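PDB 3LQC: DNA repair protein XRCC1 from Homo sapiens, which acts as a scaffold in DNA single-strand break repair, assembling repair protein complexes and binding poly-ADP-ribose chains on modified PARP1 to limit its activity. Local coordinates for residues A[86-94]-A[107-117]; A[54-65]-A[141-152]. All coordinates share one frame; numbering follows the deposited sequence.

Contact 1 (A[86-94]-A[107-117])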
loop_
_atom_site.group_PDB
_atom_site.type_symbol
_atom_site.label_atom_id
_atom_site.label_comp_id
_atom_site.label_asym_id
_atom_site.label_seq_id
_atom_site.Cartn_x
_atom_site.Cartn_y
_atom_site.Cartn_z
ATOM N N VAL A 86 8.241 -10.035 14.701
ATOM C CA VAL A 86 6.927 -9.420 14.533
ATOM C C VAL A 86 5.806 -10.408 14.842
ATOM O O VAL A 86 5.762 -11.516 14.311
ATOM C CB VAL A 86 6.710 -8.834 13.116
ATOM C CG1 VAL A 86 5.313 -8.267 12.990
ATOM C CG2 VAL A 86 7.724 -7.757 12.827
ATOM N N LEU A 87 4.900 -9.992 15.711
ATOM C CA LEU A 87 3.707 -10.763 15.975
ATOM C C LEU A 87 2.564 -10.202 15.135
ATOM O O LEU A 87 1.972 -10.905 14.318
ATOM C CB LEU A 87 3.354 -10.710 17.460
ATOM C CG LEU A 87 2.168 -11.599 17.788
ATOM C CD1 LEU A 87 2.573 -13.036 17.552
ATOM C CD2 LEU A 87 1.710 -11.376 19.211
ATOM N N LEU A 88 2.246 -8.928 15.344
ATOM C CA LEU A 88 1.270 -8.251 14.501
ATOM C C LEU A 88 1.975 -7.205 13.663
ATOM O O LEU A 88 2.532 -6.239 14.184
ATOM C CB LEU A 88 0.152 -7.594 15.317
ATOM C CG LEU A 88 -0.778 -6.713 14.469
ATOM C CD1 LEU A 88 -1.501 -7.542 13.433
ATOM C CD2 LEU A 88 -1.767 -5.962 15.321
ATOM N N VAL A 89 1.943 -7.410 12.358
ATOM C CA VAL A 89 2.591 -6.516 11.425
ATOM C C VAL A 89 2.026 -5.091 11.548
ATOM O O VAL A 89 0.880 -4.902 11.955
ATOM C CB VAL A 89 2.434 -7.070 10.003
ATOM C CG1 VAL A 89 1.232 -6.440 9.296
ATOM C CG2 VAL A 89 3.713 -6.873 9.229
ATOM N N THR A 90 2.839 -4.091 11.226
ATOM C CA THR A 90 2.406 -2.694 11.326
ATOM C C THR A 90 1.066 -2.454 10.621
ATOM O O THR A 90 0.934 -2.636 9.413
ATOM C CB THR A 90 3.454 -1.730 10.757
ATOM O OG1 THR A 90 4.727 -1.988 11.362
ATOM C CG2 THR A 90 3.044 -0.283 11.040
ATOM N N SER A 91 0.072 -2.034 11.389
ATOM C CA SER A 91 -1.295 -1.980 10.900
ATOM C C SER A 91 -1.910 -0.586 11.018
ATOM O O SER A 91 -1.625 0.157 11.959
ATOM C CB SER A 91 -2.150 -3.007 11.642
ATOM O OG SER A 91 -1.602 -4.299 11.472
ATOM N N SER A 92 -2.763 -0.254 10.052
ATOM C CA SER A 92 -3.349 1.079 9.926
ATOM C C SER A 92 -4.517 1.311 10.883
ATOM O O SER A 92 -5.371 0.446 11.070
ATOM C CB SER A 92 -3.802 1.301 8.480
ATOM O OG SER A 92 -4.594 2.457 8.359
ATOM N N PHE A 93 -4.544 2.486 11.493
ATOM C CA PHE A 93 -5.639 2.860 12.375
ATOM C C PHE A 93 -6.182 4.232 12.012
ATOM O O PHE A 93 -7.338 4.539 12.293
ATOM C CB PHE A 93 -5.202 2.815 13.838
ATOM C CG PHE A 93 -5.176 1.433 14.400
ATOM C CD1 PHE A 93 -6.250 0.950 15.126
ATOM C CD2 PHE A 93 -4.101 0.598 14.161
ATOM C CE1 PHE A 93 -6.241 -0.340 15.627
ATOM C CE2 PHE A 93 -4.089 -0.690 14.657
ATOM C CZ PHE A 93 -5.158 -1.158 15.393
ATOM N N MET A 94 -5.345 5.049 11.377
ATOM C CA MET A 94 -5.781 6.342 10.856
ATOM C C MET A 94 -5.060 6.653 9.562
ATOM O O MET A 94 -3.901 6.277 9.386
ATOM C CB MET A 94 -5.495 7.464 11.856
ATOM C CG MET A 94 -6.089 7.244 13.225
ATOM S SD MET A 94 -5.697 8.597 14.339
ATOM C CE MET A 94 -6.673 9.931 13.656
ATOM N N ARG A 107 -10.330 3.918 16.566
ATOM C CA ARG A 107 -10.714 2.663 15.933
ATOM C C ARG A 107 -10.280 1.473 16.777
ATOM O O ARG A 107 -9.222 1.498 17.414
ATOM C CB ARG A 107 -10.130 2.546 14.526
ATOM C CG ARG A 107 -10.831 3.404 13.508
ATOM C CD ARG A 107 -10.411 3.058 12.097
ATOM N NE ARG A 107 -11.194 3.828 11.137
ATOM C CZ ARG A 107 -10.786 4.955 10.564
ATOM N NH1 ARG A 107 -9.581 5.446 10.825
ATOM N NH2 ARG A 107 -11.581 5.583 9.710
ATOM N N VAL A 108 -11.112 0.440 16.787
ATOM C CA VAL A 108 -10.755 -0.822 17.408
ATOM C C VAL A 108 -10.611 -1.878 16.328
ATOM O O VAL A 108 -11.467 -1.998 15.451
ATOM C CB VAL A 108 -11.831 -1.292 18.401
ATOM C CG1 VAL A 108 -11.437 -2.649 19.000
ATOM C CG2 VAL A 108 -12.052 -0.252 19.488
ATOM N N ARG A 109 -9.528 -2.641 16.380
ATOM C CA ARG A 109 -9.384 -3.772 15.472
ATOM C C ARG A 109 -8.996 -5.027 16.241
ATOM O O ARG A 109 -8.146 -4.978 17.135
ATOM C CB ARG A 109 -8.364 -3.470 14.370
ATOM C CG ARG A 109 -8.690 -2.223 13.572
ATOM C CD ARG A 109 -7.650 -1.953 12.503
ATOM N NE ARG A 109 -7.558 -3.045 11.545
ATOM C CZ ARG A 109 -6.608 -3.136 10.623
ATOM N NH1 ARG A 109 -5.681 -2.195 10.544
ATOM N NH2 ARG A 109 -6.585 -4.163 9.785
ATOM N N MET A 110 -9.642 -6.138 15.899
ATOM C CA MET A 110 -9.336 -7.438 16.471
ATOM C C MET A 110 -8.487 -8.188 15.472
ATOM O O MET A 110 -8.777 -8.166 14.281
ATOM C CB MET A 110 -10.624 -8.228 16.714
ATOM C CG MET A 110 -11.806 -7.388 17.204
ATOM S SD MET A 110 -11.620 -6.817 18.902
ATOM C CE MET A 110 -13.238 -6.137 19.248
ATOM N N PHE A 111 -7.446 -8.858 15.954
ATOM C CA PHE A 111 -6.575 -9.640 15.084
ATOM C C PHE A 111 -6.479 -11.081 15.572
ATOM O O PHE A 111 -5.694 -11.390 16.463
ATOM C CB PHE A 111 -5.182 -9.004 15.001
ATOM C CG PHE A 111 -5.202 -7.550 14.598
ATOM C CD1 PHE A 111 -5.457 -6.560 15.532
ATOM C CD2 PHE A 111 -4.975 -7.173 13.279
ATOM C CE1 PHE A 111 -5.483 -5.220 15.165
ATOM C CE2 PHE A 111 -5.001 -5.837 12.906
ATOM C CZ PHE A 111 -5.254 -4.857 13.855
ATOM N N GLY A 112 -7.293 -11.956 14.993
ATOM C CA GLY A 112 -7.302 -13.354 15.372
ATOM C C GLY A 112 -6.086 -14.083 14.847
ATOM O O GLY A 112 -5.245 -13.490 14.178
ATOM N N PRO A 113 -5.990 -15.387 15.134
ATOM C CA PRO A 113 -4.802 -16.157 14.750
ATOM C C PRO A 113 -4.484 -15.908 13.291
ATOM O O PRO A 113 -3.332 -15.907 12.857
ATOM C CB PRO A 113 -5.255 -17.612 14.931
ATOM C CG PRO A 113 -6.345 -17.551 15.934
ATOM C CD PRO A 113 -7.036 -16.231 15.738
ATOM N N ASP A 114 -5.545 -15.686 12.539
ATOM C CA ASP A 114 -5.467 -15.564 11.102
ATOM C C ASP A 114 -4.634 -14.363 10.675
ATOM O O ASP A 114 -3.949 -14.397 9.653
ATOM C CB ASP A 114 -6.877 -15.431 10.542
ATOM C CG ASP A 114 -6.890 -15.343 9.046
ATOM O OD1 ASP A 114 -6.072 -16.046 8.409
ATOM O OD2 ASP A 114 -7.713 -14.571 8.510
ATOM N N LYS A 115 -4.700 -13.301 11.470
ATOM C CA LYS A 115 -4.114 -12.024 11.078
ATOM C C LYS A 115 -2.765 -11.754 11.738
ATOM O O LYS A 115 -2.152 -10.716 11.499
ATOM C CB LYS A 115 -5.099 -10.881 11.345
ATOM C CG LYS A 115 -6.479 -11.132 10.741
ATOM C CD LYS A 115 -7.051 -9.878 10.100
ATOM C CE LYS A 115 -7.360 -8.802 11.131
ATOM N NZ LYS A 115 -7.468 -7.447 10.497
ATOM N N LEU A 116 -2.307 -12.695 12.560
ATOM C CA LEU A 116 -0.994 -12.609 13.182
ATOM C C LEU A 116 0.009 -13.401 12.362
ATOM O O LEU A 116 -0.377 -14.239 11.557
ATOM C CB LEU A 116 -1.037 -13.153 14.606
ATOM C CG LEU A 116 -1.961 -12.412 15.566
ATOM C CD1 LEU A 116 -1.887 -13.017 16.955
ATOM C CD2 LEU A 116 -1.589 -10.949 15.598
ATOM N N VAL A 117 1.295 -13.119 12.553
ATOM C CA VAL A 117 2.348 -13.892 11.903
ATOM C C VAL A 117 2.418 -15.257 12.568
ATOM O O VAL A 117 2.746 -15.354 13.753
ATOM C CB VAL A 117 3.718 -13.211 12.032
ATOM C CG1 VAL A 117 4.779 -13.997 11.260
ATOM C CG2 VAL A 117 3.640 -11.770 11.544
HETATM O O HOH W 1 0.406 -9.920 11.433
HETATM O O HOH W 2 -8.200 5.172 14.811
#

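Contact 2 (A[54-65]-A[141-152])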
loop_
_atom_site.group_PDB
_atom_site.type_symbol
_atom_site.label_atom_id
_atom_site.label_comp_id
_atom_site.label_asym_id
_atom_site.label_seq_id
_atom_site.Cartn_x
_atom_site.Cartn_y
_atom_site.Cartn_z
ATOM N N GLN A 54 1.924 -17.574 25.329
ATOM C CA GLN A 54 1.623 -17.740 23.913
ATOM C C GLN A 54 0.424 -16.872 23.570
ATOM O O GLN A 54 -0.612 -16.936 24.239
ATOM C CB GLN A 54 1.322 -19.204 23.592
ATOM C CG GLN A 54 1.088 -19.484 22.116
ATOM C CD GLN A 54 0.836 -20.960 21.829
ATOM O OE1 GLN A 54 0.038 -21.610 22.503
ATOM N NE2 GLN A 54 1.513 -21.488 20.820
ATOM N N ILE A 55 0.563 -16.050 22.538
ATOM C CA ILE A 55 -0.484 -15.099 22.210
ATOM C C ILE A 55 -1.342 -15.577 21.048
ATOM O O ILE A 55 -0.900 -15.613 19.901
ATOM C CB ILE A 55 0.093 -13.707 21.945
ATOM C CG1 ILE A 55 0.721 -13.174 23.234
ATOM C CG2 ILE A 55 -0.993 -12.772 21.454
ATOM C CD1 ILE A 55 1.480 -11.896 23.067
ATOM N N HIS A 56 -2.574 -15.951 21.374
ATOM C CA HIS A 56 -3.526 -16.485 20.411
ATOM C C HIS A 56 -3.952 -15.412 19.412
ATOM O O HIS A 56 -3.848 -15.591 18.192
ATOM C CB HIS A 56 -4.746 -17.042 21.158
ATOM C CG HIS A 56 -5.865 -17.472 20.263
ATOM N ND1 HIS A 56 -6.996 -16.709 20.069
ATOM C CD2 HIS A 56 -6.027 -18.586 19.510
ATOM C CE1 HIS A 56 -7.808 -17.334 19.232
ATOM N NE2 HIS A 56 -7.244 -18.476 18.879
ATOM N N SER A 57 -4.425 -14.294 19.951
ATOM C CA SER A 57 -4.931 -13.195 19.150
ATOM C C SER A 57 -4.755 -11.884 19.912
ATOM O O SER A 57 -4.457 -11.892 21.107
ATOM C CB SER A 57 -6.407 -13.423 18.823
ATOM O OG SER A 57 -7.168 -13.579 20.010
ATOM N N VAL A 58 -4.950 -10.762 19.220
ATOM C CA VAL A 58 -4.694 -9.446 19.790
ATOM C C VAL A 58 -5.780 -8.439 19.426
ATOM O O VAL A 58 -6.098 -8.265 18.254
ATOM C CB VAL A 58 -3.344 -8.888 19.296
ATOM C CG1 VAL A 58 -3.056 -7.544 19.951
ATOM C CG2 VAL A 58 -2.223 -9.873 19.582
ATOM N N ASP A 59 -6.349 -7.781 20.433
ATOM C CA ASP A 59 -7.323 -6.716 20.207
ATOM C C ASP A 59 -6.683 -5.381 20.569
ATOM O O ASP A 59 -6.081 -5.240 21.631
ATOM C CB ASP A 59 -8.583 -6.918 21.056
ATOM C CG ASP A 59 -9.247 -8.264 20.819
ATOM O OD1 ASP A 59 -9.046 -8.866 19.733
ATOM O OD2 ASP A 59 -9.984 -8.716 21.724
ATOM N N ILE A 60 -6.823 -4.400 19.684
ATOM C CA ILE A 60 -6.165 -3.116 19.856
ATOM C C ILE A 60 -7.160 -1.975 19.729
ATOM O O ILE A 60 -7.908 -1.898 18.758
ATOM C CB ILE A 60 -5.048 -2.932 18.822
ATOM C CG1 ILE A 60 -3.949 -3.963 19.062
ATOM C CG2 ILE A 60 -4.488 -1.515 18.876
ATOM C CD1 ILE A 60 -2.833 -3.890 18.079
ATOM N N GLY A 61 -7.170 -1.099 20.726
ATOM C CA GLY A 61 -8.015 0.075 20.701
ATOM C C GLY A 61 -7.155 1.307 20.538
ATOM O O GLY A 61 -6.383 1.653 21.431
ATOM N N ASN A 62 -7.285 1.975 19.401
ATOM C CA ASN A 62 -6.415 3.093 19.101
ATOM C C ASN A 62 -6.702 4.301 19.973
ATOM O O ASN A 62 -7.815 4.480 20.464
ATOM C CB ASN A 62 -6.502 3.483 17.625
ATOM C CG ASN A 62 -5.504 4.568 17.250
ATOM O OD1 ASN A 62 -4.380 4.591 17.748
ATOM N ND2 ASN A 62 -5.912 5.475 16.375
ATOM N N ASP A 63 -5.682 5.120 20.179
ATOM C CA ASP A 63 -5.887 6.438 20.757
ATOM C C ASP A 63 -5.040 7.451 20.005
ATOM O O ASP A 63 -4.131 8.061 20.573
ATOM C CB ASP A 63 -5.546 6.467 22.243
ATOM C CG ASP A 63 -5.771 7.837 22.863
ATOM O OD1 ASP A 63 -6.713 8.536 22.436
ATOM O OD2 ASP A 63 -5.008 8.212 23.781
ATOM N N GLY A 64 -5.333 7.600 18.717
ATOM C CA GLY A 64 -4.738 8.645 17.904
ATOM C C GLY A 64 -3.497 8.237 17.136
ATOM O O GLY A 64 -2.834 9.086 16.546
ATOM N N SER A 65 -3.172 6.949 17.151
ATOM C CA SER A 65 -2.030 6.442 16.397
ATOM C C SER A 65 -2.426 6.241 14.941
ATOM O O SER A 65 -3.566 5.882 14.653
ATOM C CB SER A 65 -1.557 5.101 16.963
ATOM O OG SER A 65 -1.005 5.243 18.251
ATOM N N PRO A 141 -0.891 13.444 22.072
ATOM C CA PRO A 141 -0.376 12.468 23.034
ATOM C C PRO A 141 -0.835 11.073 22.635
ATOM O O PRO A 141 -1.346 10.332 23.477
ATOM C CB PRO A 141 -1.068 12.870 24.343
ATOM C CG PRO A 141 -2.018 14.007 23.993
ATOM C CD PRO A 141 -2.176 14.004 22.513
ATOM N N PHE A 142 -0.645 10.732 21.361
ATOM C CA PHE A 142 -1.213 9.524 20.764
ATOM C C PHE A 142 -0.652 8.233 21.346
ATOM O O PHE A 142 0.457 8.199 21.863
ATOM C CB PHE A 142 -0.984 9.532 19.252
ATOM C CG PHE A 142 0.451 9.402 18.866
ATOM C CD1 PHE A 142 1.060 8.156 18.821
ATOM C CD2 PHE A 142 1.203 10.525 18.567
ATOM C CE1 PHE A 142 2.387 8.032 18.479
ATOM C CE2 PHE A 142 2.533 10.411 18.220
ATOM C CZ PHE A 142 3.129 9.162 18.175
ATOM N N GLY A 143 -1.427 7.165 21.234
ATOM C CA GLY A 143 -1.016 5.865 21.718
ATOM C C GLY A 143 -2.162 4.895 21.537
ATOM O O GLY A 143 -2.792 4.864 20.477
ATOM N N LEU A 144 -2.441 4.111 22.574
ATOM C CA LEU A 144 -3.555 3.170 22.543
ATOM C C LEU A 144 -4.518 3.444 23.672
ATOM O O LEU A 144 -4.118 3.905 24.736
ATOM C CB LEU A 144 -3.053 1.734 22.674
ATOM C CG LEU A 144 -2.160 1.248 21.538
ATOM C CD1 LEU A 144 -1.971 -0.255 21.634
ATOM C CD2 LEU A 144 -2.785 1.642 20.208
ATOM N N SER A 145 -5.794 3.150 23.444
ATOM C CA SER A 145 -6.752 3.129 24.540
ATOM C C SER A 145 -6.594 1.815 25.268
ATOM O O SER A 145 -6.654 1.753 26.489
ATOM C CB SER A 145 -8.180 3.282 24.029
ATOM O OG SER A 145 -8.399 4.623 23.638
ATOM N N PHE A 146 -6.371 0.760 24.503
ATOM C CA PHE A 146 -6.198 -0.546 25.090
ATOM C C PHE A 146 -5.544 -1.504 24.116
ATOM O O PHE A 146 -5.604 -1.324 22.902
ATOM C CB PHE A 146 -7.542 -1.099 25.582
ATOM C CG PHE A 146 -8.514 -1.420 24.480
ATOM C CD1 PHE A 146 -8.368 -2.570 23.721
ATOM C CD2 PHE A 146 -9.580 -0.578 24.217
ATOM C CE1 PHE A 146 -9.257 -2.873 22.713
ATOM C CE2 PHE A 146 -10.478 -0.873 23.207
ATOM C CZ PHE A 146 -10.320 -2.025 22.457
ATOM N N VAL A 147 -4.884 -2.508 24.666
ATOM C CA VAL A 147 -4.413 -3.630 23.881
ATOM C C VAL A 147 -4.653 -4.868 24.729
ATOM O O VAL A 147 -4.340 -4.883 25.923
ATOM C CB VAL A 147 -2.920 -3.494 23.505
ATOM C CG1 VAL A 147 -2.081 -3.147 24.734
ATOM C CG2 VAL A 147 -2.423 -4.767 22.842
ATOM N N ARG A 148 -5.254 -5.886 24.126
ATOM C CA ARG A 148 -5.523 -7.127 24.832
ATOM C C ARG A 148 -4.893 -8.301 24.105
ATOM O O ARG A 148 -4.937 -8.391 22.878
ATOM C CB ARG A 148 -7.022 -7.353 24.987
ATOM C CG ARG A 148 -7.674 -6.377 25.921
ATOM C CD ARG A 148 -9.165 -6.299 25.682
ATOM N NE ARG A 148 -9.709 -5.090 26.288
ATOM C CZ ARG A 148 -10.742 -4.411 25.797
ATOM N NH1 ARG A 148 -11.348 -4.821 24.679
ATOM N NH2 ARG A 148 -11.163 -3.318 26.423
ATOM N N PHE A 149 -4.293 -9.190 24.883
ATOM C CA PHE A 149 -3.687 -10.387 24.345
ATOM C C PHE A 149 -4.440 -11.585 24.879
ATOM O O PHE A 149 -4.710 -11.683 26.072
ATOM C CB PHE A 149 -2.212 -10.443 24.730
ATOM C CG PHE A 149 -1.479 -9.173 24.434
ATOM C CD1 PHE A 149 -1.008 -8.913 23.157
ATOM C CD2 PHE A 149 -1.282 -8.226 25.423
ATOM C CE1 PHE A 149 -0.342 -7.736 22.879
ATOM C CE2 PHE A 149 -0.615 -7.053 25.151
ATOM C CZ PHE A 149 -0.149 -6.804 23.878
ATOM N N HIS A 150 -4.803 -12.482 23.974
ATOM C CA HIS A 150 -5.557 -13.663 24.339
ATOM C C HIS A 150 -4.671 -14.893 24.269
ATOM O O HIS A 150 -3.952 -15.106 23.291
ATOM C CB HIS A 150 -6.788 -13.805 23.449
ATOM C CG HIS A 150 -7.689 -12.611 23.489
ATOM N ND1 HIS A 150 -8.533 -12.351 24.548
ATOM C CD2 HIS A 150 -7.863 -11.595 22.611
ATOM C CE1 HIS A 150 -9.194 -11.234 24.318
ATOM N NE2 HIS A 150 -8.808 -10.753 23.150
ATOM N N SER A 151 -4.729 -15.692 25.327
ATOM C CA SER A 151 -3.850 -16.834 25.477
ATOM C C SER A 151 -4.654 -18.063 25.888
ATOM O O SER A 151 -5.715 -17.938 26.502
ATOM C CB SER A 151 -2.788 -16.511 26.528
ATOM O OG SER A 151 -2.324 -15.173 26.379
ATOM N N PRO A 152 -4.155 -19.258 25.537
ATOM C CA PRO A 152 -4.768 -20.527 25.951
ATOM C C PRO A 152 -4.945 -20.614 27.468
ATOM O O PRO A 152 -3.952 -20.615 28.199
ATOM C CB PRO A 152 -3.752 -21.571 25.480
ATOM C CG PRO A 152 -3.058 -20.922 24.326
ATOM C CD PRO A 152 -2.985 -19.462 24.666
#

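Contact 1 (A[86-94]-A[107-117])
The ring of Phe111 carries Leu88 on one face. Leu88 CD2 sits over the ring centre, 3.6 Å from the centroid. Leu88 was modelled in two conformers, and this fit describes one of them. At the edge of the same ring lies Phe93 CZ. The Phe93 ring takes Arg109 on one face in a CH-pi contact, with Arg109 CD 4.0 Å from the centroid and offset toward the rim. Near its plane, at the edge, is the carbonyl O of Arg107. The Arg109 guanidinium has Phe111 CE2 over one face. Its plane is turned 52° from the Phe93 ring, and the cation-pi attraction is weak at most.

A bend in the Arg109 chain (chi3 61°) brings NH1 to Ser92 O in a short but bent hydrogen bond of 2.7 Å. It uses a carbonyl lone pair but is tilted from the guanidinium plane. Arg107 is extended from CG to NE. Its NH1 donates to Phe93 O over 2.8 Å; the oxygen lies in the guanidinium plane, but the donor stands above the carbonyl plane. Arg107 NH2 forms a salt bridge with Glu98.

The axes of the short strands 89-92 and 108-111 approach to 10.0 Å, their N-to-C directions 146° apart. Within this chain they belong to outermost strands of two different sheets. Side-chain packing and arginine-to-carbonyl bonds join them. Beyond them, Val117 N donates to Leu87 O over 2.9 Å, nearly straight. The chain of a different protein bonds to the backbone of Thr90, and its acidic side chain pairs with Arg109 NH1. Ser92 O shares that NH1 and probably fixes where the charge sits.

Contact 2 (A[54-65]-A[141-152])
His150 reaches across the strand pair over Ser57 to Asp59. Its CB lies 3.5 Å from Ser57 OG. CG stays near that hydroxyl, and CD2 comes closest, 3.3 Å from Ser57 OG. At the tip, NE2 donates to Asp59 OD2 over 2.8 Å. The carboxylate O lies in the ring plane, but the donor meets it from above the carboxylate plane. Asp59 has two deposited conformers; this is one.

Strands 57-63 and 146-150 are antiparallel neighbours in the three-stranded sheet, with 57-63 in the middle. Val58, Ile60, Val147 and Phe149 line its buried face. A classic beta bulge at Ser145 and Phe146 shifts the register, and both their backbone N-H groups bond to Gly61 O.

Phe146 has its CG between the backbone N and the carbonyl carbon (chi1 68°), which lays the ring flat over Gly61. Gly61 CA is 3.6 Å from the ring centroid, and a CB there would clash with the ring. Arg148 NH2 covers the opposite ring face. With an alanine here, Gly61 would probably lose its ring cover and the Arg148 guanidinium its ring partner. Further along, Gly143 O accepts from Asp63 N and Ser65 OG, which approach from opposite faces of its plane.

In the fold
Both contacts lie in the XRCC1 N-terminal domain. Contact 1 is nested along the chain inside the loop closed by contact 2, and the two centres are 9 Å apart. Probable hydrogen bonds join them: Phe111 N to Val58 O at 2.7 Å and Arg107 O to Asn62 N at 2.8 Å. Ile60 also packs against Phe93 and Leu88. Contact 2 pairs two strands of the three-stranded sheet; strand 108-111 of contact 1 is the third. Contact 1 ties that strand to the five-stranded sheet. The other protein's chain touches contact 1 but not contact 2. The residues of the carbonate pocket and sodium site lie outside all four segments.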